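Side-chain contacts in phosphatidylinositol-specific phospholipase C (Listeria monocytogenes, PDB 2PLC), which is a secreted bacterial enzyme of the phosphatidylinositol-specific phospholipase C family, built on an irregular TIM-type alpha/beta barrel: residues A[46-50]-A[51-55]; A[70-74]-A[75-79]. All blocks are in the same frame, centred on the assembly; numbering follows the deposited sequence.

Contact 1 (A[46-50]-A[51-55]); sequences QTMSL and YQQLE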
ATOM      1  N   GLN A  46      -3.969  -2.906 -12.461  1.00 15.09           N
ATOM      2  CA  GLN A  46      -3.857  -4.275 -11.957  1.00 14.78           C
ATOM      3  C   GLN A  46      -4.674  -5.282 -12.776  1.00 18.50           C
ATOM      4  O   GLN A  46      -5.570  -4.911 -13.533  1.00 17.46           O
ATOM      5  CB  GLN A  46      -4.334  -4.343 -10.498  1.00 13.93           C
ATOM      6  CG  GLN A  46      -3.717  -3.327  -9.546  1.00 14.91           C
ATOM      7  CD  GLN A  46      -2.227  -3.535  -9.337  1.00 18.21           C
ATOM      8  OE1 GLN A  46      -1.725  -4.648  -9.467  1.00 20.02           O
ATOM      9  NE2 GLN A  46      -1.514  -2.460  -9.010  1.00  3.87           N
ATOM     10  N   THR A  47      -4.350  -6.562 -12.620  1.00 19.57           N
ATOM     11  CA  THR A  47      -5.081  -7.630 -13.293  1.00 18.69           C
ATOM     12  C   THR A  47      -5.667  -8.565 -12.237  1.00 11.73           C
ATOM     13  O   THR A  47      -6.693  -9.199 -12.464  1.00 22.48           O
ATOM     14  CB  THR A  47      -4.193  -8.444 -14.255  1.00 18.56           C
ATOM     15  OG1 THR A  47      -3.066  -8.967 -13.547  1.00 23.12           O
ATOM     16  CG2 THR A  47      -3.730  -7.579 -15.410  1.00 27.95           C
ATOM     17  N   MET A  48      -4.998  -8.648 -11.088  1.00 17.32           N
ATOM     18  CA  MET A  48      -5.449  -9.482  -9.975  1.00  8.96           C
ATOM     19  C   MET A  48      -6.467  -8.742  -9.127  1.00 13.66           C
ATOM     20  O   MET A  48      -6.372  -7.528  -8.959  1.00 21.26           O
ATOM     21  CB  MET A  48      -4.272  -9.892  -9.077  1.00 16.60           C
ATOM     22  CG  MET A  48      -3.349 -10.955  -9.666  1.00 17.25           C
ATOM     23  SD  MET A  48      -1.994 -11.409  -8.542  1.00 20.59           S
ATOM     24  CE  MET A  48      -1.052  -9.864  -8.509  1.00 19.02           C
ATOM     25  N   SER A  49      -7.461  -9.466  -8.619  1.00 10.85           N
ATOM     26  CA  SER A  49      -8.469  -8.858  -7.759  1.00 12.13           C
ATOM     27  C   SER A  49      -7.815  -8.633  -6.398  1.00 16.66           C
ATOM     28  O   SER A  49      -6.730  -9.166  -6.131  1.00 13.19           O
ATOM     29  CB  SER A  49      -9.699  -9.765  -7.609  1.00 11.28           C
ATOM     30  OG  SER A  49      -9.384 -10.950  -6.904  1.00 24.20           O
ATOM     31  N   LEU A  50      -8.474  -7.856  -5.543  1.00 18.73           N
ATOM     32  CA  LEU A  50      -7.949  -7.549  -4.215  1.00 20.55           C
ATOM     33  C   LEU A  50      -7.551  -8.804  -3.467  1.00 20.84           C
ATOM     34  O   LEU A  50      -6.431  -8.922  -2.983  1.00 25.99           O
ATOM     35  CB  LEU A  50      -8.987  -6.774  -3.395  1.00 15.86           C
ATOM     36  CG  LEU A  50      -8.678  -6.453  -1.930  1.00  8.41           C
ATOM     37  CD1 LEU A  50      -7.342  -5.742  -1.793  1.00 11.42           C
ATOM     38  CD2 LEU A  50      -9.783  -5.586  -1.377  1.00 12.51           C
ATOM     39  N   TYR A  51      -8.452  -9.773  -3.452  1.00 15.81           N
ATOM     40  CA  TYR A  51      -8.201 -11.014  -2.749  1.00 17.28           C
ATOM     41  C   TYR A  51      -7.026 -11.804  -3.315  1.00 16.60           C
ATOM     42  O   TYR A  51      -6.261 -12.413  -2.564  1.00 22.71           O
ATOM     43  CB  TYR A  51      -9.464 -11.865  -2.724  1.00 22.72           C
ATOM     44  CG  TYR A  51      -9.312 -13.035  -1.801  1.00 39.03           C
ATOM     45  CD1 TYR A  51      -9.279 -12.848  -0.417  1.00 45.55           C
ATOM     46  CD2 TYR A  51      -9.092 -14.318  -2.309  1.00 49.38           C
ATOM     47  CE1 TYR A  51      -9.017 -13.914   0.451  1.00 60.13           C
ATOM     48  CE2 TYR A  51      -8.827 -15.396  -1.458  1.00 63.15           C
ATOM     49  CZ  TYR A  51      -8.787 -15.191  -0.076  1.00 65.70           C
ATOM     50  OH  TYR A  51      -8.495 -16.258   0.772  1.00 66.86           O
ATOM     51  N   GLN A  52      -6.879 -11.796  -4.636  1.00 22.69           N
ATOM     52  CA  GLN A  52      -5.780 -12.515  -5.269  1.00 24.59           C
ATOM     53  C   GLN A  52      -4.441 -11.882  -4.912  1.00 24.62           C
ATOM     54  O   GLN A  52      -3.446 -12.585  -4.737  1.00 31.25           O
ATOM     55  CB  GLN A  52      -5.946 -12.528  -6.783  1.00 29.78           C
ATOM     56  CG  GLN A  52      -7.208 -13.191  -7.258  1.00 38.33           C
ATOM     57  CD  GLN A  52      -7.241 -13.329  -8.757  1.00 40.73           C
ATOM     58  OE1 GLN A  52      -7.425 -14.424  -9.282  1.00 52.26           O
ATOM     59  NE2 GLN A  52      -7.044 -12.218  -9.463  1.00 35.78           N
ATOM     60  N   GLN A  53      -4.425 -10.553  -4.828  1.00 20.95           N
ATOM     61  CA  GLN A  53      -3.216  -9.805  -4.494  1.00 21.44           C
ATOM     62  C   GLN A  53      -2.737 -10.142  -3.085  1.00 18.67           C
ATOM     63  O   GLN A  53      -1.541 -10.326  -2.854  1.00 20.80           O
ATOM     64  CB  GLN A  53      -3.476  -8.305  -4.598  1.00 15.04           C
ATOM     65  CG  GLN A  53      -3.742  -7.803  -6.006  1.00 11.37           C
ATOM     66  CD  GLN A  53      -4.047  -6.320  -6.033  1.00 18.59           C
ATOM     67  OE1 GLN A  53      -3.477  -5.548  -5.260  1.00 21.26           O
ATOM     68  NE2 GLN A  53      -4.961  -5.912  -6.911  1.00 13.00           N
ATOM     69  N   LEU A  54      -3.678 -10.244  -2.152  1.00 14.42           N
ATOM     70  CA  LEU A  54      -3.342 -10.576  -0.772  1.00 17.77           C
ATOM     71  C   LEU A  54      -2.743 -11.977  -0.703  1.00 12.57           C
ATOM     72  O   LEU A  54      -1.706 -12.176  -0.077  1.00 23.77           O
ATOM     73  CB  LEU A  54      -4.576 -10.459   0.128  1.00 15.75           C
ATOM     74  CG  LEU A  54      -5.182  -9.055   0.252  1.00 20.30           C
ATOM     75  CD1 LEU A  54      -6.370  -9.077   1.206  1.00 15.81           C
ATOM     76  CD2 LEU A  54      -4.131  -8.071   0.734  1.00 14.23           C
ATOM     77  N   GLU A  55      -3.374 -12.935  -1.372  1.00 19.81           N
ATOM     78  CA  GLU A  55      -2.864 -14.305  -1.388  1.00 22.91           C
ATOM     79  C   GLU A  55      -1.518 -14.407  -2.109  1.00 21.15           C
ATOM     80  O   GLU A  55      -0.756 -15.342  -1.874  1.00 23.85           O
ATOM     81  CB  GLU A  55      -3.862 -15.262  -2.044  1.00 26.80           C
ATOM     82  CG  GLU A  55      -5.118 -15.515  -1.234  1.00 36.77           C
ATOM     83  CD  GLU A  55      -5.717 -16.892  -1.502  1.00 44.73           C
ATOM     84  OE1 GLU A  55      -5.713 -17.340  -2.676  1.00 47.29           O
ATOM     85  OE2 GLU A  55      -6.185 -17.528  -0.528  1.00 38.58           O
TER

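Contact 2 (A[70-74]-A[75-79]); sequences NIYHG and PIFLN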
ATOM      1  N   ASN A  70     -17.913   4.634  -2.229  1.00 27.24           N
ATOM      2  CA  ASN A  70     -17.607   3.759  -3.356  1.00 31.34           C
ATOM      3  C   ASN A  70     -16.168   3.977  -3.798  1.00 29.88           C
ATOM      4  O   ASN A  70     -15.604   5.046  -3.571  1.00 25.69           O
ATOM      5  CB  ASN A  70     -18.547   4.026  -4.533  1.00 31.33           C
ATOM      6  CG  ASN A  70     -19.915   3.402  -4.352  1.00 33.72           C
ATOM      7  OD1 ASN A  70     -20.879   3.830  -4.980  1.00 37.26           O
ATOM      8  ND2 ASN A  70     -20.004   2.375  -3.510  1.00 32.94           N
ATOM      9  N   ILE A  71     -15.595   2.962  -4.445  1.00 30.27           N
ATOM     10  CA  ILE A  71     -14.219   3.001  -4.929  1.00 25.74           C
ATOM     11  C   ILE A  71     -14.159   3.658  -6.303  1.00 26.40           C
ATOM     12  O   ILE A  71     -14.887   3.273  -7.225  1.00 22.82           O
ATOM     13  CB  ILE A  71     -13.599   1.580  -4.992  1.00 26.59           C
ATOM     14  CG1 ILE A  71     -13.761   0.868  -3.639  1.00 24.67           C
ATOM     15  CG2 ILE A  71     -12.130   1.660  -5.382  1.00 20.08           C
ATOM     16  CD1 ILE A  71     -13.331   1.689  -2.437  1.00 24.38           C
ATOM     17  N   TYR A  72     -13.279   4.648  -6.431  1.00 20.94           N
ATOM     18  CA  TYR A  72     -13.134   5.400  -7.671  1.00 27.17           C
ATOM     19  C   TYR A  72     -11.706   5.599  -8.168  1.00 27.14           C
ATOM     20  O   TYR A  72     -10.724   5.324  -7.480  1.00 28.73           O
ATOM     21  CB  TYR A  72     -13.758   6.796  -7.517  1.00 27.98           C
ATOM     22  CG  TYR A  72     -15.268   6.840  -7.503  1.00 29.15           C
ATOM     23  CD1 TYR A  72     -15.982   6.566  -6.338  1.00 28.46           C
ATOM     24  CD2 TYR A  72     -15.985   7.165  -8.654  1.00 28.70           C
ATOM     25  CE1 TYR A  72     -17.371   6.611  -6.321  1.00 31.35           C
ATOM     26  CE2 TYR A  72     -17.374   7.211  -8.647  1.00 33.30           C
ATOM     27  CZ  TYR A  72     -18.058   6.932  -7.478  1.00 26.58           C
ATOM     28  OH  TYR A  72     -19.431   6.960  -7.466  1.00 40.55           O
ATOM     29  N   HIS A  73     -11.637   6.101  -9.392  1.00 28.70           N
ATOM     30  CA  HIS A  73     -10.398   6.443 -10.063  1.00 25.24           C
ATOM     31  C   HIS A  73     -10.826   7.725 -10.759  1.00 25.53           C
ATOM     32  O   HIS A  73     -11.178   7.724 -11.940  1.00 25.28           O
ATOM     33  CB  HIS A  73     -10.006   5.383 -11.084  1.00 23.11           C
ATOM     34  CG  HIS A  73      -8.729   5.691 -11.801  1.00 28.49           C
ATOM     35  ND1 HIS A  73      -8.649   6.605 -12.830  1.00 29.32           N
ATOM     36  CD2 HIS A  73      -7.474   5.220 -11.621  1.00 22.65           C
ATOM     37  CE1 HIS A  73      -7.399   6.684 -13.250  1.00 25.22           C
ATOM     38  NE2 HIS A  73      -6.666   5.853 -12.532  1.00 28.90           N
ATOM     39  N   GLY A  74     -10.862   8.807  -9.989  1.00 21.01           N
ATOM     40  CA  GLY A  74     -11.305  10.078 -10.523  1.00 20.84           C
ATOM     41  C   GLY A  74     -12.808   9.973 -10.718  1.00 23.66           C
ATOM     42  O   GLY A  74     -13.531   9.603  -9.789  1.00 32.90           O
ATOM     43  N   PRO A  75     -13.307  10.256 -11.927  1.00 26.01           N
ATOM     44  CA  PRO A  75     -14.739  10.187 -12.235  1.00 28.03           C
ATOM     45  C   PRO A  75     -15.169   8.770 -12.612  1.00 29.95           C
ATOM     46  O   PRO A  75     -16.327   8.530 -12.953  1.00 32.69           O
ATOM     47  CB  PRO A  75     -14.856  11.120 -13.432  1.00 31.54           C
ATOM     48  CG  PRO A  75     -13.576  10.843 -14.168  1.00 29.94           C
ATOM     49  CD  PRO A  75     -12.544  10.804 -13.067  1.00 26.85           C
ATOM     50  N   ILE A  76     -14.219   7.842 -12.567  1.00 26.46           N
ATOM     51  CA  ILE A  76     -14.466   6.456 -12.931  1.00 20.99           C
ATOM     52  C   ILE A  76     -14.792   5.568 -11.734  1.00 26.23           C
ATOM     53  O   ILE A  76     -13.981   5.424 -10.818  1.00 24.68           O
ATOM     54  CB  ILE A  76     -13.247   5.881 -13.682  1.00 22.49           C
ATOM     55  CG1 ILE A  76     -13.014   6.674 -14.967  1.00 20.02           C
ATOM     56  CG2 ILE A  76     -13.444   4.406 -13.999  1.00 23.52           C
ATOM     57  CD1 ILE A  76     -11.733   6.315 -15.670  1.00 24.37           C
ATOM     58  N   PHE A  77     -15.996   4.998 -11.744  1.00 23.82           N
ATOM     59  CA  PHE A  77     -16.442   4.091 -10.691  1.00 20.82           C
ATOM     60  C   PHE A  77     -15.760   2.747 -10.944  1.00 22.69           C
ATOM     61  O   PHE A  77     -15.776   2.246 -12.070  1.00 21.72           O
ATOM     62  CB  PHE A  77     -17.963   3.937 -10.755  1.00 21.57           C
ATOM     63  CG  PHE A  77     -18.523   2.932  -9.783  1.00 25.58           C
ATOM     64  CD1 PHE A  77     -18.063   2.871  -8.469  1.00 19.40           C
ATOM     65  CD2 PHE A  77     -19.520   2.049 -10.183  1.00 19.13           C
ATOM     66  CE1 PHE A  77     -18.585   1.946  -7.572  1.00 19.57           C
ATOM     67  CE2 PHE A  77     -20.049   1.119  -9.291  1.00 27.54           C
ATOM     68  CZ  PHE A  77     -19.580   1.068  -7.981  1.00 23.02           C
ATOM     69  N   LEU A  78     -15.177   2.159  -9.900  1.00 23.55           N
ATOM     70  CA  LEU A  78     -14.475   0.890 -10.043  1.00 14.47           C
ATOM     71  C   LEU A  78     -15.261  -0.366  -9.666  1.00 18.52           C
ATOM     72  O   LEU A  78     -14.668  -1.410  -9.407  1.00 21.48           O
ATOM     73  CB  LEU A  78     -13.143   0.936  -9.289  1.00 19.25           C
ATOM     74  CG  LEU A  78     -12.133   1.996  -9.750  1.00 13.99           C
ATOM     75  CD1 LEU A  78     -10.857   1.873  -8.944  1.00 18.78           C
ATOM     76  CD2 LEU A  78     -11.830   1.833 -11.230  1.00 14.42           C
ATOM     77  N   ASN A  79     -16.590  -0.278  -9.664  1.00 18.07           N
ATOM     78  CA  ASN A  79     -17.440  -1.427  -9.328  1.00 22.73           C
ATOM     79  C   ASN A  79     -17.062  -2.110  -8.016  1.00 22.34           C
ATOM     80  O   ASN A  79     -16.953  -3.341  -7.944  1.00 21.79           O
ATOM     81  CB  ASN A  79     -17.452  -2.453 -10.470  1.00 20.70           C
ATOM     82  CG  ASN A  79     -18.317  -2.018 -11.636  1.00 25.18           C
ATOM     83  OD1 ASN A  79     -18.676  -0.846 -11.757  1.00 28.57           O
ATOM     84  ND2 ASN A  79     -18.664  -2.964 -12.500  1.00 21.42           N
TER

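Contact 1 (A[46-50]-A[51-55])
Gln-53 lies back over the chain that leads into its own helix, its CG 3.8 Å from CB of Met-48 and its amide reaching the carbonyl of that residue. The bond from Gln-53 NE2 to Met-48 O is 3.0 Å long and nearly straight, 167° at the hydrogen. The oxygen lies in the plane of the amide, whereas the nitrogen stands above the carbonyl plane. With CG beside the backbone N (chi1 -67°) and the chain extended beyond it, the side chain spans the five residues back to Met-48. NE2 also binds Thr-27 O, and OE1 takes the hydroxyl of Thr-24, which suits a glutamine: one buried amide both gives and accepts. Gln-46 crosses it at about a right angle, CG 3.9 Å from Gln-53 NE2, while its own NE2 goes to the carbonyls of His-25 and Met-257.

Helix 50-55 starts beside this point. Ser-49 is its N-cap, a short hydroxyl that can turn back on the first turn: OG sits between the backbone N and the carbonyl carbon (chi1 67°), from where it accepts a weak bond of 3.5 Å from Gln-52 N. The main chain follows, Gln-53 N to Ser-49 O and Leu-54 N to Leu-50 O. Leu-50 and Leu-54, one turn apart, meet loosely, CD1 to CG 4.5 Å; their branched side chains pack instead on helix 82-95, against Val-85, Ile-89 and Phe-92. The polar hold on this helix start thus rests more on the buried, fully partnered amide of Gln-53 than on the weak serine cap.

Contact 2 (A[70-74]-A[75-79])
His-73 N gives the shortest polar bond here, 2.8 Å to Ile-76 O and in the carbonyl plane; the same oxygen receives a C-H contact from CA of Tyr-72. Its return partner, Ile-76 N to His-73 O, is 3.1 Å long, with the nitrogen well above the plane of the His-73 carbonyl, and closes a type II' beta turn. Gly-74 takes the turn position with positive phi, which favours glycine; Pro-75 comes next, where its ring holds phi in the range this position needs. Gly-74 N bonds to the Glu-108 carboxylate and Gly-74 O to the Lys-66 ammonium, so residues outside the hairpin hold both peptides flanking this glycine.

Strands 70-73 and 76-78 form a tight two-stranded beta hairpin, their short axes at 131°, well short of exactly antiparallel. Tyr-72 and Phe-77 make a non-hydrogen-bonded pair on one face. Their ring centroids lie 5.6 Å apart with planes at 47°, and Phe-77 CD1 stands over one face of the tyrosine ring, displaced toward that ring's rim. Phe-77 has CG anti to its N (chi1 175°), which carries the ring back along the first strand until CE1 meets Asn-70 CB at 3.7 Å; Asn-79 N lies 3.4 Å above the Phe-77 ring, over its centre. A phenol suits position 72: the ring meets Lys-66 in a cation-pi contact while the hydroxyl bonds Asn-68.

His-73 and Ile-76 pair on the other face. Further along, the side chains of Ile-71 and Leu-78 cross at about a right angle, CG2 of Ile-71 3.8 Å from CD1 of Leu-78. Ile-76 and Leu-78 both rest on Trp-36 of helix 34-38.

In the fold
Contact 1 and contact 2 follow each other along the chain, their centres about 17 Å apart and their nearest atoms about 8 Å apart, without touching. Both lie within the X domain and both are partly buried, but contact 1 is nearer the centre of the chain, about 13 Å against 18 Å. Contact 1 buries Gln-46, Leu-50, Gln-53 and Leu-54, joining helix 50-55 to helix 82-95 and to the end of strand 20-24 and the residues just after it. Contact 2, a hairpin following strand 60-65, buries Ile-71, Ile-76 and Leu-78, with an exposed proline at its turn. Side-chain amides and a capping hydroxyl work in the first; backbone pairing and aromatic packing dominate the second.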